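Local coordinates for ABC transporter sugar binding protein (Xanthomonas axonopodis pv. citri, PDB 3UOR) that probably binds maltose or related sugars in the periplasm as the solute-binding component of an ABC importer, at residues V48-F51 / E52-P56; G216-G220 / A221-K225; V247-V250 / W251-F254; A316-K319 / L320-L324; Q382-R385 / L386-R390. All coordinates share one frame; numbering follows the deposited sequence.

In the fold
All five are local contacts within single helices or at their ends. Contacts 1 and 4 sit on the same side of the molecule and touch: F51 and D50 at the end of helix 39-52 meet Y323 of helix 314-324. Contacts 2 and 5 pair likewise, with F218 and F223 packed on M384, about 50 and 46 Å from contact 1 between centres and across the chain's centre from it. Contact 3 stands apart, beside strand 259-264. Contact 4 is the buried one; the others mix buried apolar groups with exposed polar or charged ones. Contacts 2 and 3 start helices, contact 1 ends one, contact 5 lies inside a long helix and contact 4 covers the C-terminal part of a short one.

Contact 1 of 5, residues V48-F51 / E52-P56; sequences VADF and EKQNP
Two main-chain bonds close the last full turns of the helix: E52 N gives its hydrogen to V48 O at 2.7 Å, and K53 N to A49 O at 3.0 Å. The chain then leaves helical geometry at K53, and Q54 N reaches back to F51 O only through a weak, bent bond of 3.1 Å (145°). This is the C-terminal end of helix 39-52, where the chain leaves through a loop toward strand 58-64 in the α/β layering of a solute-binding protein. Among polar side chains, Q54 NE2 lies 2.7 Å from D50 OD1, with the amide and carboxylate planes 79° apart; D50 OD1 is hydrogen-bonded to the Y323 hydroxyl. E52 is extended beyond CG, which passes 3.5 Å from V48 O, and its OE1 accepts from V60 N on the neighbouring strand. The apolar part belongs to F51, whose chi1 of 167° swings the ring away from its own backbone N. N55 CG lies over one face of the ring, the Y323 ring meets it, and I58, V60 and L320 pack around it.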
loop_
_atom_site.group_PDB
_atom_site.type_symbol
_atom_site.label_atom_id
_atom_site.label_comp_id
_atom_site.label_asym_id
_atom_site.label_seq_id
_atom_site.Cartn_x
_atom_site.Cartn_y
_atom_site.Cartn_z
ATOM N N VAL A 48 -2.131 -14.338 18.747
ATOM C CA VAL A 48 -1.218 -14.315 19.890
ATOM C C VAL A 48 -1.616 -15.391 20.898
ATOM O O VAL A 48 -0.774 -15.893 21.647
ATOM C CB VAL A 48 -1.095 -12.926 20.580
ATOM C CG1 VAL A 48 -0.889 -11.849 19.561
ATOM C CG2 VAL A 48 -2.315 -12.619 21.424
ATOM N N ALA A 49 -2.896 -15.756 20.897
ATOM C CA ALA A 49 -3.370 -16.838 21.751
ATOM C C ALA A 49 -2.495 -18.071 21.548
ATOM O O ALA A 49 -2.023 -18.669 22.514
ATOM C CB ALA A 49 -4.837 -17.153 21.467
ATOM N N ASP A 50 -2.259 -18.439 20.291
ATOM C CA ASP A 50 -1.401 -19.588 20.000
ATOM C C ASP A 50 0.075 -19.309 20.295
ATOM O O ASP A 50 0.843 -20.234 20.534
ATOM C CB ASP A 50 -1.577 -20.039 18.553
ATOM C CG ASP A 50 -0.564 -21.083 18.139
ATOM O OD1 ASP A 50 0.465 -20.713 17.547
ATOM O OD2 ASP A 50 -0.799 -22.278 18.387
ATOM N N PHE A 51 0.475 -18.039 20.266
ATOM C CA PHE A 51 1.854 -17.678 20.601
ATOM C C PHE A 51 2.094 -17.842 22.097
ATOM O O PHE A 51 3.154 -18.315 22.518
ATOM C CB PHE A 51 2.172 -16.242 20.175
ATOM C CG PHE A 51 3.459 -15.684 20.764
ATOM C CD1 PHE A 51 4.690 -15.982 20.194
ATOM C CD2 PHE A 51 3.428 -14.828 21.860
ATOM C CE1 PHE A 51 5.876 -15.458 20.721
ATOM C CE2 PHE A 51 4.610 -14.301 22.398
ATOM C CZ PHE A 51 5.834 -14.616 21.821
ATOM N N GLU A 52 1.106 -17.431 22.889
ATOM C CA GLU A 52 1.154 -17.580 24.336
ATOM C C GLU A 52 1.131 -19.056 24.714
ATOM O O GLU A 52 1.880 -19.498 25.578
ATOM C CB GLU A 52 -0.028 -16.871 24.981
ATOM C CG GLU A 52 0.079 -15.367 24.978
ATOM C CD GLU A 52 -1.128 -14.718 25.614
ATOM O OE1 GLU A 52 -1.048 -13.529 25.989
ATOM O OE2 GLU A 52 -2.163 -15.405 25.744
ATOM N N LYS A 53 0.265 -19.817 24.056
ATOM C CA LYS A 53 0.194 -21.247 24.297
ATOM C C LYS A 53 1.387 -21.983 23.674
ATOM O O LYS A 53 1.374 -23.206 23.552
ATOM C CB LYS A 53 -1.141 -21.813 23.797
ATOM C CG LYS A 53 -1.416 -23.239 24.251
ATOM C CD LYS A 53 -2.896 -23.468 24.532
ATOM C CE LYS A 53 -3.747 -23.192 23.302
ATOM N NZ LYS A 53 -4.636 -24.345 23.010
ATOM N N GLN A 54 2.416 -21.238 23.277
ATOM C CA GLN A 54 3.669 -21.840 22.820
ATOM C C GLN A 54 4.817 -21.220 23.601
ATOM O O GLN A 54 5.953 -21.690 23.539
ATOM C CB GLN A 54 3.904 -21.588 21.328
ATOM C CG GLN A 54 3.282 -22.584 20.368
ATOM C CD GLN A 54 3.671 -22.295 18.921
ATOM O OE1 GLN A 54 4.851 -22.120 18.612
ATOM N NE2 GLN A 54 2.681 -22.237 18.033
ATOM N N ASN A 55 4.509 -20.137 24.309
ATOM C CA ASN A 55 5.482 -19.401 25.114
ATOM C C ASN A 55 4.783 -18.945 26.399
ATOM O O ASN A 55 4.396 -17.779 26.521
ATOM C CB ASN A 55 6.032 -18.177 24.349
ATOM C CG ASN A 55 6.809 -18.552 23.079
ATOM O OD1 ASN A 55 6.272 -18.524 21.965
ATOM N ND2 ASN A 55 8.083 -18.877 23.247
ATOM N N PRO A 56 4.604 -19.871 27.360
ATOM C CA PRO A 56 3.799 -19.638 28.572
ATOM C C PRO A 56 4.414 -18.655 29.580
ATOM O O PRO A 56 3.713 -18.183 30.483
ATOM C CB PRO A 56 3.672 -21.038 29.181
ATOM C CG PRO A 56 4.872 -21.768 28.686
ATOM C CD PRO A 56 5.148 -21.240 27.308
#

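Contact 2 of 5, residues G216-G220 / A221-K225; sequences GNFRG and AGFRK
A type I turn from N217 to G220 leads straight into helix 221-235, with G220 at the N-cap and its O accepting from R224 N at 3.2 Å in a nearly straight bond (168°). The R224 side chain starts beside its own backbone N (chi1 -69°) and runs extended from CG to NE, passing CG 3.4 Å from G220 O. R224 NE then donates to R219 O at 2.8 Å; the oxygen lies close to the guanidinium plane, but the nitrogen stands above the carbonyl plane. D399 takes the NH1 end in a salt bridge. On the buried side F218 and F223 form a T-shaped pair, planes at 82° and centroids 4.9 Å apart. F218 presents its edge, CD1 sitting 3.5 Å above the F223 plane over the ring centre, and both rings pack against M384 of helix 377-394. A water 3.1 Å from N217 O, to which it may donate, accepts from F223 N: a beta turn running into a helix N-terminus, glycine at the N-cap and water serving a first-turn N-H.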
loop_
_atom_site.group_PDB
_atom_site.type_symbol
_atom_site.label_atom_id
_atom_site.label_comp_id
_atom_site.label_asym_id
_atom_site.label_seq_id
_atom_site.Cartn_x
_atom_site.Cartn_y
_atom_site.Cartn_z
ATOM N N GLY A 216 10.401 19.057 -4.533
ATOM C CA GLY A 216 9.489 18.231 -5.301
ATOM C C GLY A 216 10.078 17.997 -6.681
ATOM O O GLY A 216 10.824 18.823 -7.177
ATOM N N ASN A 217 9.761 16.865 -7.296
ATOM C CA ASN A 217 10.221 16.596 -8.642
ATOM C C ASN A 217 9.041 16.226 -9.500
ATOM O O ASN A 217 9.171 15.400 -10.404
ATOM C CB ASN A 217 11.239 15.450 -8.672
ATOM C CG ASN A 217 11.926 15.322 -10.024
ATOM O OD1 ASN A 217 12.248 16.317 -10.655
ATOM N ND2 ASN A 217 12.158 14.094 -10.465
ATOM N N PHE A 218 7.892 16.836 -9.226
ATOM C CA PHE A 218 6.688 16.547 -9.993
ATOM C C PHE A 218 6.732 17.162 -11.388
ATOM O O PHE A 218 6.012 16.730 -12.297
ATOM C CB PHE A 218 5.431 16.918 -9.203
ATOM C CG PHE A 218 5.242 16.070 -7.965
ATOM C CD1 PHE A 218 4.474 14.918 -8.008
ATOM C CD2 PHE A 218 5.872 16.403 -6.781
ATOM C CE1 PHE A 218 4.309 14.116 -6.881
ATOM C CE2 PHE A 218 5.717 15.618 -5.651
ATOM C CZ PHE A 218 4.936 14.466 -5.701
ATOM N N ARG A 219 7.615 18.139 -11.571
ATOM C CA ARG A 219 7.886 18.668 -12.905
ATOM C C ARG A 219 8.761 17.735 -13.754
ATOM O O ARG A 219 8.999 17.990 -14.945
ATOM C CB ARG A 219 8.552 20.039 -12.803
ATOM C CG ARG A 219 7.556 21.186 -12.562
ATOM C CD ARG A 219 8.294 22.477 -12.302
ATOM N NE ARG A 219 9.047 22.408 -11.058
ATOM C CZ ARG A 219 9.827 23.382 -10.615
ATOM N NH1 ARG A 219 9.962 24.494 -11.329
ATOM N NH2 ARG A 219 10.476 23.235 -9.468
ATOM N N GLY A 220 9.268 16.675 -13.136
ATOM C CA GLY A 220 10.107 15.714 -13.850
ATOM C C GLY A 220 9.337 14.943 -14.906
ATOM O O GLY A 220 8.099 14.911 -14.879
ATOM N N ALA A 221 10.064 14.319 -15.837
ATOM C CA ALA A 221 9.437 13.549 -16.919
ATOM C C ALA A 221 8.497 12.450 -16.431
ATOM O O ALA A 221 7.434 12.226 -17.003
ATOM C CB ALA A 221 10.506 12.958 -17.865
ATOM N N GLY A 222 8.891 11.758 -15.369
ATOM C CA GLY A 222 8.122 10.618 -14.912
ATOM C C GLY A 222 6.747 11.027 -14.436
ATOM O O GLY A 222 5.727 10.471 -14.879
ATOM N N PHE A 223 6.691 11.997 -13.531
ATOM C CA PHE A 223 5.368 12.404 -13.065
ATOM C C PHE A 223 4.495 12.954 -14.199
ATOM O O PHE A 223 3.293 12.642 -14.277
ATOM C CB PHE A 223 5.381 13.356 -11.874
ATOM C CG PHE A 223 4.001 13.599 -11.331
ATOM C CD1 PHE A 223 3.337 12.593 -10.639
ATOM C CD2 PHE A 223 3.330 14.784 -11.585
ATOM C CE1 PHE A 223 2.048 12.779 -10.168
ATOM C CE2 PHE A 223 2.032 14.990 -11.104
ATOM C CZ PHE A 223 1.385 13.983 -10.413
ATOM N N ARG A 224 5.099 13.724 -15.103
ATOM C CA ARG A 224 4.356 14.224 -16.258
ATOM C C ARG A 224 3.778 13.091 -17.098
ATOM O O ARG A 224 2.675 13.215 -17.640
ATOM C CB ARG A 224 5.231 15.115 -17.133
ATOM C CG ARG A 224 5.588 16.450 -16.488
ATOM C CD ARG A 224 6.492 17.214 -17.436
ATOM N NE ARG A 224 7.007 18.481 -16.910
ATOM C CZ ARG A 224 6.435 19.662 -17.128
ATOM N NH1 ARG A 224 5.306 19.736 -17.817
ATOM N NH2 ARG A 224 6.991 20.760 -16.661
ATOM N N LYS A 225 4.521 11.992 -17.224
ATOM C CA LYS A 225 4.054 10.857 -18.038
ATOM C C LYS A 225 2.882 10.183 -17.289
ATOM O O LYS A 225 1.840 9.875 -17.870
ATOM C CB LYS A 225 5.201 9.870 -18.295
ATOM C CG LYS A 225 4.978 8.859 -19.419
ATOM C CD LYS A 225 6.057 7.754 -19.368
ATOM C CE LYS A 225 6.205 6.948 -20.667
ATOM N NZ LYS A 225 5.027 6.128 -21.043
HETATM O O HOH W 1 8.899 12.754 -12.005
#

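Contact 3 of 5, residues V247-V250 / W251-F254; sequences VSNV and WYEF
W251 meets V250 and N249 at the start of helix 250-256. Its indole lies under the V250 side chain in a CH-pi contact: V250 CG2 stands 3.6 Å from the centroid of the five-membered ring, only 8° off the ring normal. V250 delivers that methyl by placing CG2 between its backbone N and carbonyl carbon, and F272 meets the indole edge-to-face while R275 forms a cation-pi contact with it. W251 N makes a weak, bent bond to N249 OD1. Y252 N supplies the stronger one to the same N249 OD1, at 2.9 Å and 168°, so this oxygen accepts two amides. N249 is thus a classical N-cap, its side chain carrying OD1 over the first turn of the helix. The Y252 ring runs beside the same amide, Y252 CD2 3.3 Å from N249 OD1, with the two planes 35° apart. E253 follows with N to N249 O at 2.9 Å. Its chain is bent at chi2, and E253 OE1 accepts from S248 OG at 2.8 Å, met from above the carboxylate plane; E253 CG also touches V247 CG1 at 3.9 Å. F254 N closes the turn on V250 O at 3.2 Å, while its ring turns away to meet F272.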
loop_
_atom_site.group_PDB
_atom_site.type_symbol
_atom_site.label_atom_id
_atom_site.label_comp_id
_atom_site.label_asym_id
_atom_site.label_seq_id
_atom_site.Cartn_x
_atom_site.Cartn_y
_atom_site.Cartn_z
ATOM N N VAL A 247 -20.082 7.222 -5.843
ATOM C CA VAL A 247 -20.400 5.859 -6.241
ATOM C C VAL A 247 -21.314 5.271 -5.176
ATOM O O VAL A 247 -21.075 5.452 -3.981
ATOM C CB VAL A 247 -19.133 4.995 -6.399
ATOM C CG1 VAL A 247 -19.495 3.618 -6.935
ATOM C CG2 VAL A 247 -18.157 5.689 -7.332
ATOM N N SER A 248 -22.375 4.589 -5.594
ATOM C CA SER A 248 -23.296 4.020 -4.613
ATOM C C SER A 248 -22.596 2.929 -3.792
ATOM O O SER A 248 -22.428 3.061 -2.573
ATOM C CB SER A 248 -24.575 3.496 -5.284
ATOM O OG SER A 248 -24.279 2.615 -6.353
ATOM N N ASN A 249 -22.159 1.877 -4.477
ATOM C CA ASN A 249 -21.524 0.738 -3.833
ATOM C C ASN A 249 -20.534 0.081 -4.803
ATOM O O ASN A 249 -20.950 -0.455 -5.832
ATOM C CB ASN A 249 -22.606 -0.247 -3.408
ATOM C CG ASN A 249 -22.049 -1.462 -2.728
ATOM O OD1 ASN A 249 -21.353 -2.271 -3.344
ATOM N ND2 ASN A 249 -22.355 -1.610 -1.446
ATOM N N VAL A 250 -19.234 0.128 -4.494
ATOM C CA VAL A 250 -18.231 -0.274 -5.484
ATOM C C VAL A 250 -18.399 -1.718 -5.913
ATOM O O VAL A 250 -18.154 -2.052 -7.064
ATOM C CB VAL A 250 -16.779 -0.017 -5.031
ATOM C CG1 VAL A 250 -16.555 1.478 -4.794
ATOM C CG2 VAL A 250 -16.443 -0.831 -3.778
ATOM N N TRP A 251 -18.850 -2.574 -5.004
ATOM C CA TRP A 251 -18.993 -3.986 -5.349
ATOM C C TRP A 251 -20.201 -4.248 -6.241
ATOM O O TRP A 251 -20.105 -4.964 -7.245
ATOM C CB TRP A 251 -18.995 -4.855 -4.087
ATOM C CG TRP A 251 -17.836 -4.512 -3.209
ATOM C CD1 TRP A 251 -16.512 -4.738 -3.475
ATOM C CD2 TRP A 251 -17.881 -3.841 -1.943
ATOM N NE1 TRP A 251 -15.737 -4.255 -2.449
ATOM C CE2 TRP A 251 -16.549 -3.703 -1.496
ATOM C CE3 TRP A 251 -18.919 -3.352 -1.141
ATOM C CZ2 TRP A 251 -16.228 -3.109 -0.280
ATOM C CZ3 TRP A 251 -18.599 -2.753 0.058
ATOM C CH2 TRP A 251 -17.260 -2.635 0.479
ATOM N N TYR A 252 -21.338 -3.653 -5.907
ATOM C CA TYR A 252 -22.527 -3.851 -6.728
ATOM C C TYR A 252 -22.419 -3.199 -8.099
ATOM O O TYR A 252 -22.780 -3.810 -9.097
ATOM C CB TYR A 252 -23.785 -3.431 -5.980
ATOM C CG TYR A 252 -24.048 -4.364 -4.823
ATOM C CD1 TYR A 252 -24.097 -5.746 -5.023
ATOM C CD2 TYR A 252 -24.220 -3.879 -3.528
ATOM C CE1 TYR A 252 -24.327 -6.615 -3.976
ATOM C CE2 TYR A 252 -24.451 -4.745 -2.470
ATOM C CZ TYR A 252 -24.502 -6.110 -2.704
ATOM O OH TYR A 252 -24.733 -6.977 -1.665
ATOM N N GLU A 253 -21.890 -1.980 -8.158
ATOM C CA GLU A 253 -21.659 -1.335 -9.449
ATOM C C GLU A 253 -20.774 -2.198 -10.352
ATOM O O GLU A 253 -21.020 -2.318 -11.559
ATOM C CB GLU A 253 -21.052 0.055 -9.261
ATOM C CG GLU A 253 -21.970 1.043 -8.553
ATOM C CD GLU A 253 -23.184 1.447 -9.387
ATOM O OE1 GLU A 253 -23.725 2.543 -9.129
ATOM O OE2 GLU A 253 -23.594 0.686 -10.298
ATOM N N PHE A 254 -19.753 -2.806 -9.755
ATOM C CA PHE A 254 -18.840 -3.690 -10.474
ATOM C C PHE A 254 -19.609 -4.873 -11.053
ATOM O O PHE A 254 -19.526 -5.149 -12.256
ATOM C CB PHE A 254 -17.738 -4.149 -9.518
ATOM C CG PHE A 254 -16.773 -5.160 -10.093
ATOM C CD1 PHE A 254 -15.633 -4.754 -10.762
ATOM C CD2 PHE A 254 -16.964 -6.520 -9.881
ATOM C CE1 PHE A 254 -14.714 -5.696 -11.243
ATOM C CE2 PHE A 254 -16.057 -7.466 -10.365
ATOM C CZ PHE A 254 -14.934 -7.056 -11.040
#

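Contact 4 of 5, residues A316-K319 / L320-L324; sequences ASWK and LIEYL
W318, K319 and E322 carry most of this contact, and W318 with E322 supplies its side-chain chemistry. W318 sends its indole forward, toward the next turn, its CG trans to the main-chain nitrogen (chi1 168°), and E322, four residues on, is extended beyond CG. W318 NE1 donates to E322 OE2 at 3.2 Å, a weak and bent bond (141°), and the ring and carboxylate planes stand 77° apart. E322 CB also lies over one indole face, nearer its margin than its middle, 3.9 Å above the plane. The carboxylate oxygen is not held by W318 alone, since the S113 hydroxyl bonds to OE2 as well, tying the helix to a nearby loop. On the far part of the indole W318 CZ3 touches I321 CG2 at 4.1 Å, the two side chains running roughly perpendicular, and Y109 lies against the ring system. K319 contributes mainly its backbone: K319 O accepts from Y323 N at 2.9 Å. L320 sets CB 3.5 Å from S317 O and turns its branches away, onto F34. Beneath the side chains, i to i+4 bonds run unbroken, among them E322 N to W318 O at 2.9 Å. This is the C-terminal part of helix 314-324, whose I321, S317 and L320 rest on strands 303-307 and 30-36, a helix packed on the sheet as in the α/β domains of periplasmic binding proteins.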
loop_
_atom_site.group_PDB
_atom_site.type_symbol
_atom_site.label_atom_id
_atom_site.label_comp_id
_atom_site.label_asym_id
_atom_site.label_seq_id
_atom_site.Cartn_x
_atom_site.Cartn_y
_atom_site.Cartn_z
ATOM N N ALA A 316 11.724 -10.512 24.458
ATOM C CA ALA A 316 10.399 -11.131 24.427
ATOM C C ALA A 316 9.674 -10.504 23.260
ATOM O O ALA A 316 8.996 -11.181 22.490
ATOM C CB ALA A 316 9.635 -10.868 25.720
ATOM N N SER A 317 9.841 -9.191 23.137
ATOM C CA SER A 317 9.218 -8.416 22.078
ATOM C C SER A 317 9.650 -8.925 20.713
ATOM O O SER A 317 8.816 -9.109 19.835
ATOM C CB SER A 317 9.567 -6.936 22.232
ATOM O OG SER A 317 8.823 -6.365 23.295
ATOM N N TRP A 318 10.948 -9.167 20.541
ATOM C CA TRP A 318 11.424 -9.698 19.282
ATOM C C TRP A 318 10.792 -11.054 18.975
ATOM O O TRP A 318 10.431 -11.327 17.837
ATOM C CB TRP A 318 12.938 -9.844 19.258
ATOM C CG TRP A 318 13.336 -10.649 18.071
ATOM C CD1 TRP A 318 13.797 -11.933 18.061
ATOM C CD2 TRP A 318 13.235 -10.248 16.700
ATOM N NE1 TRP A 318 14.018 -12.349 16.762
ATOM C CE2 TRP A 318 13.682 -11.328 15.912
ATOM C CE3 TRP A 318 12.831 -9.069 16.062
ATOM C CZ2 TRP A 318 13.734 -11.266 14.520
ATOM C CZ3 TRP A 318 12.880 -9.010 14.685
ATOM C CH2 TRP A 318 13.329 -10.103 13.927
ATOM N N LYS A 319 10.674 -11.917 19.977
ATOM C CA LYS A 319 10.098 -13.249 19.742
ATOM C C LYS A 319 8.681 -13.148 19.194
ATOM O O LYS A 319 8.283 -13.925 18.329
ATOM C CB LYS A 319 10.100 -14.099 21.023
ATOM C CG LYS A 319 11.484 -14.562 21.479
ATOM C CD LYS A 319 11.376 -15.335 22.792
ATOM C CE LYS A 319 12.725 -15.860 23.286
ATOM N NZ LYS A 319 13.077 -17.164 22.656
ATOM N N LEU A 320 7.912 -12.196 19.707
ATOM C CA LEU A 320 6.563 -11.994 19.208
ATOM C C LEU A 320 6.589 -11.604 17.725
ATOM O O LEU A 320 5.771 -12.075 16.931
ATOM C CB LEU A 320 5.832 -10.936 20.032
ATOM C CG LEU A 320 4.552 -10.424 19.398
ATOM C CD1 LEU A 320 3.565 -11.547 19.192
ATOM C CD2 LEU A 320 3.950 -9.330 20.252
ATOM N N ILE A 321 7.542 -10.763 17.344
ATOM C CA ILE A 321 7.584 -10.270 15.970
ATOM C C ILE A 321 8.010 -11.383 15.034
ATOM O O ILE A 321 7.498 -11.523 13.915
ATOM C CB ILE A 321 8.537 -9.079 15.811
ATOM C CG1 ILE A 321 7.931 -7.822 16.440
ATOM C CG2 ILE A 321 8.785 -8.802 14.346
ATOM C CD1 ILE A 321 8.804 -6.608 16.280
ATOM N N GLU A 322 8.938 -12.190 15.525
ATOM C CA GLU A 322 9.448 -13.328 14.796
ATOM C C GLU A 322 8.329 -14.319 14.555
ATOM O O GLU A 322 8.197 -14.840 13.453
ATOM C CB GLU A 322 10.566 -13.990 15.594
ATOM C CG GLU A 322 11.396 -14.940 14.777
ATOM C CD GLU A 322 12.508 -15.570 15.595
ATOM O OE1 GLU A 322 12.195 -16.389 16.483
ATOM O OE2 GLU A 322 13.683 -15.251 15.348
ATOM N N TYR A 323 7.521 -14.569 15.586
ATOM C CA TYR A 323 6.364 -15.460 15.470
ATOM C C TYR A 323 5.436 -14.973 14.357
ATOM O O TYR A 323 5.001 -15.756 13.509
ATOM C CB TYR A 323 5.604 -15.532 16.799
ATOM C CG TYR A 323 4.286 -16.281 16.734
ATOM C CD1 TYR A 323 4.236 -17.663 16.863
ATOM C CD2 TYR A 323 3.094 -15.598 16.552
ATOM C CE1 TYR A 323 3.025 -18.342 16.803
ATOM C CE2 TYR A 323 1.882 -16.262 16.482
ATOM C CZ TYR A 323 1.850 -17.629 16.606
ATOM O OH TYR A 323 0.633 -18.270 16.533
ATOM N N LEU A 324 5.154 -13.672 14.351
ATOM C CA LEU A 324 4.268 -13.091 13.351
ATOM C C LEU A 324 4.944 -13.055 11.990
ATOM O O LEU A 324 4.297 -12.773 10.987
ATOM C CB LEU A 324 3.825 -11.691 13.762
ATOM C CG LEU A 324 2.888 -11.672 14.965
ATOM C CD1 LEU A 324 2.565 -10.240 15.356
ATOM C CD2 LEU A 324 1.620 -12.456 14.649
#

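Contact 5 of 5, residues Q382-R385 / L386-R390; sequences QEMR and LVTER
R385 and E389 run alongside one another in a salt bridge of the i to i+4 kind common on α-helices, here on helix 377-394. Following R385 outward, CB sits 3.2 Å from L386 N, and CG, anti to the backbone N (chi1 177°), remains near that amide at 3.8 Å. The chain then bends at chi3, bringing the guanidinium back beside L386. R385 NE donates weakly to Q382 OE1 at 3.4 Å, one turn earlier. R385 CZ comes 3.8 Å from L386 CD2, and R385 NH2 approaches the same methyl more closely still. R385 NH1 completes the bridge to E389 OE1 at 3.3 Å, a weak hydrogen bond bent to 142°. Q382 OE1 and E389 OE1 both lie at the guanidinium edge, near its plane, which probably steadies its rotation; the E389 carboxylate stands 73° to that plane, with OE2 taken by R393. On another side of the helix M384 reaches F223, and M384 CG touches T388 CG2 at 4.2 Å, while T388 CG2 also sits 3.1 Å from M384 O.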
loop_
_atom_site.group_PDB
_atom_site.type_symbol
_atom_site.label_atom_id
_atom_site.label_comp_id
_atom_site.label_asym_id
_atom_site.label_seq_id
_atom_site.Cartn_x
_atom_site.Cartn_y
_atom_site.Cartn_z
ATOM N N GLN A 382 -1.276 14.186 -0.475
ATOM C CA GLN A 382 -2.525 14.932 -0.406
ATOM C C GLN A 382 -2.522 16.114 -1.378
ATOM O O GLN A 382 -3.511 16.345 -2.053
ATOM C CB GLN A 382 -2.854 15.400 1.017
ATOM C CG GLN A 382 -3.287 14.267 1.974
ATOM C CD GLN A 382 -4.271 13.268 1.338
ATOM O OE1 GLN A 382 -5.130 13.640 0.531
ATOM N NE2 GLN A 382 -4.146 11.998 1.712
ATOM N N GLU A 383 -1.431 16.875 -1.444
ATOM C CA GLU A 383 -1.348 17.950 -2.445
ATOM C C GLU A 383 -1.439 17.366 -3.856
ATOM O O GLU A 383 -2.151 17.892 -4.699
ATOM C CB GLU A 383 -0.054 18.750 -2.320
ATOM C CG GLU A 383 0.080 19.501 -1.000
ATOM C CD GLU A 383 -0.992 20.568 -0.848
ATOM O OE1 GLU A 383 -1.373 21.175 -1.869
ATOM O OE2 GLU A 383 -1.448 20.781 0.284
ATOM N N MET A 384 -0.741 16.257 -4.100
ATOM C CA MET A 384 -0.698 15.703 -5.439
ATOM C C MET A 384 -2.119 15.414 -5.880
ATOM O O MET A 384 -2.501 15.703 -6.999
ATOM C CB MET A 384 0.107 14.400 -5.487
ATOM C CG MET A 384 -0.118 13.593 -6.786
ATOM S SD MET A 384 0.706 12.004 -6.699
ATOM C CE MET A 384 -0.472 11.141 -5.664
ATOM N N ARG A 385 -2.898 14.823 -4.992
ATOM C CA ARG A 385 -4.229 14.395 -5.349
ATOM C C ARG A 385 -5.163 15.604 -5.574
ATOM O O ARG A 385 -6.054 15.566 -6.431
ATOM C CB ARG A 385 -4.775 13.520 -4.237
ATOM C CG ARG A 385 -6.168 13.086 -4.479
ATOM C CD ARG A 385 -6.785 12.592 -3.211
ATOM N NE ARG A 385 -7.127 13.653 -2.267
ATOM C CZ ARG A 385 -7.982 14.635 -2.526
ATOM N NH1 ARG A 385 -8.555 14.740 -3.730
ATOM N NH2 ARG A 385 -8.244 15.528 -1.582
ATOM N N LEU A 386 -4.961 16.673 -4.810
ATOM C CA LEU A 386 -5.801 17.862 -4.967
ATOM C C LEU A 386 -5.577 18.461 -6.336
ATOM O O LEU A 386 -6.506 18.902 -6.996
ATOM C CB LEU A 386 -5.487 18.922 -3.910
ATOM C CG LEU A 386 -5.971 18.609 -2.495
ATOM C CD1 LEU A 386 -5.611 19.745 -1.536
ATOM C CD2 LEU A 386 -7.469 18.364 -2.500
ATOM N N VAL A 387 -4.324 18.486 -6.751
ATOM C CA VAL A 387 -3.959 19.052 -8.039
ATOM C C VAL A 387 -4.478 18.185 -9.166
ATOM O O VAL A 387 -4.992 18.692 -10.153
ATOM C CB VAL A 387 -2.449 19.203 -8.168
ATOM C CG1 VAL A 387 -2.066 19.333 -9.600
ATOM C CG2 VAL A 387 -1.991 20.423 -7.390
ATOM N N THR A 388 -4.373 16.867 -9.023
ATOM C CA THR A 388 -4.778 16.005 -10.133
ATOM C C THR A 388 -6.295 16.028 -10.337
ATOM O O THR A 388 -6.776 15.964 -11.462
ATOM C CB THR A 388 -4.274 14.549 -9.969
ATOM O OG1 THR A 388 -4.831 13.987 -8.773
ATOM C CG2 THR A 388 -2.765 14.533 -9.864
ATOM N N GLU A 389 -7.052 16.118 -9.252
ATOM C CA GLU A 389 -8.495 16.204 -9.391
ATOM C C GLU A 389 -8.867 17.501 -10.117
ATOM O O GLU A 389 -9.851 17.557 -10.854
ATOM C CB GLU A 389 -9.163 16.139 -8.034
ATOM C CG GLU A 389 -10.666 16.235 -8.079
ATOM C CD GLU A 389 -11.273 16.135 -6.699
ATOM O OE1 GLU A 389 -10.577 16.486 -5.718
ATOM O OE2 GLU A 389 -12.437 15.713 -6.588
ATOM N N ARG A 390 -8.060 18.537 -9.937
ATOM C CA ARG A 390 -8.315 19.805 -10.616
ATOM C C ARG A 390 -8.008 19.672 -12.101
ATOM O O ARG A 390 -8.719 20.212 -12.944
ATOM C CB ARG A 390 -7.461 20.915 -10.017
ATOM C CG ARG A 390 -8.133 22.265 -10.004
ATOM C CD ARG A 390 -7.680 23.031 -8.773
ATOM N NE ARG A 390 -6.228 23.152 -8.761
ATOM C CZ ARG A 390 -5.470 23.092 -7.672
ATOM N NH1 ARG A 390 -6.025 22.911 -6.477
ATOM N NH2 ARG A 390 -4.154 23.217 -7.783
#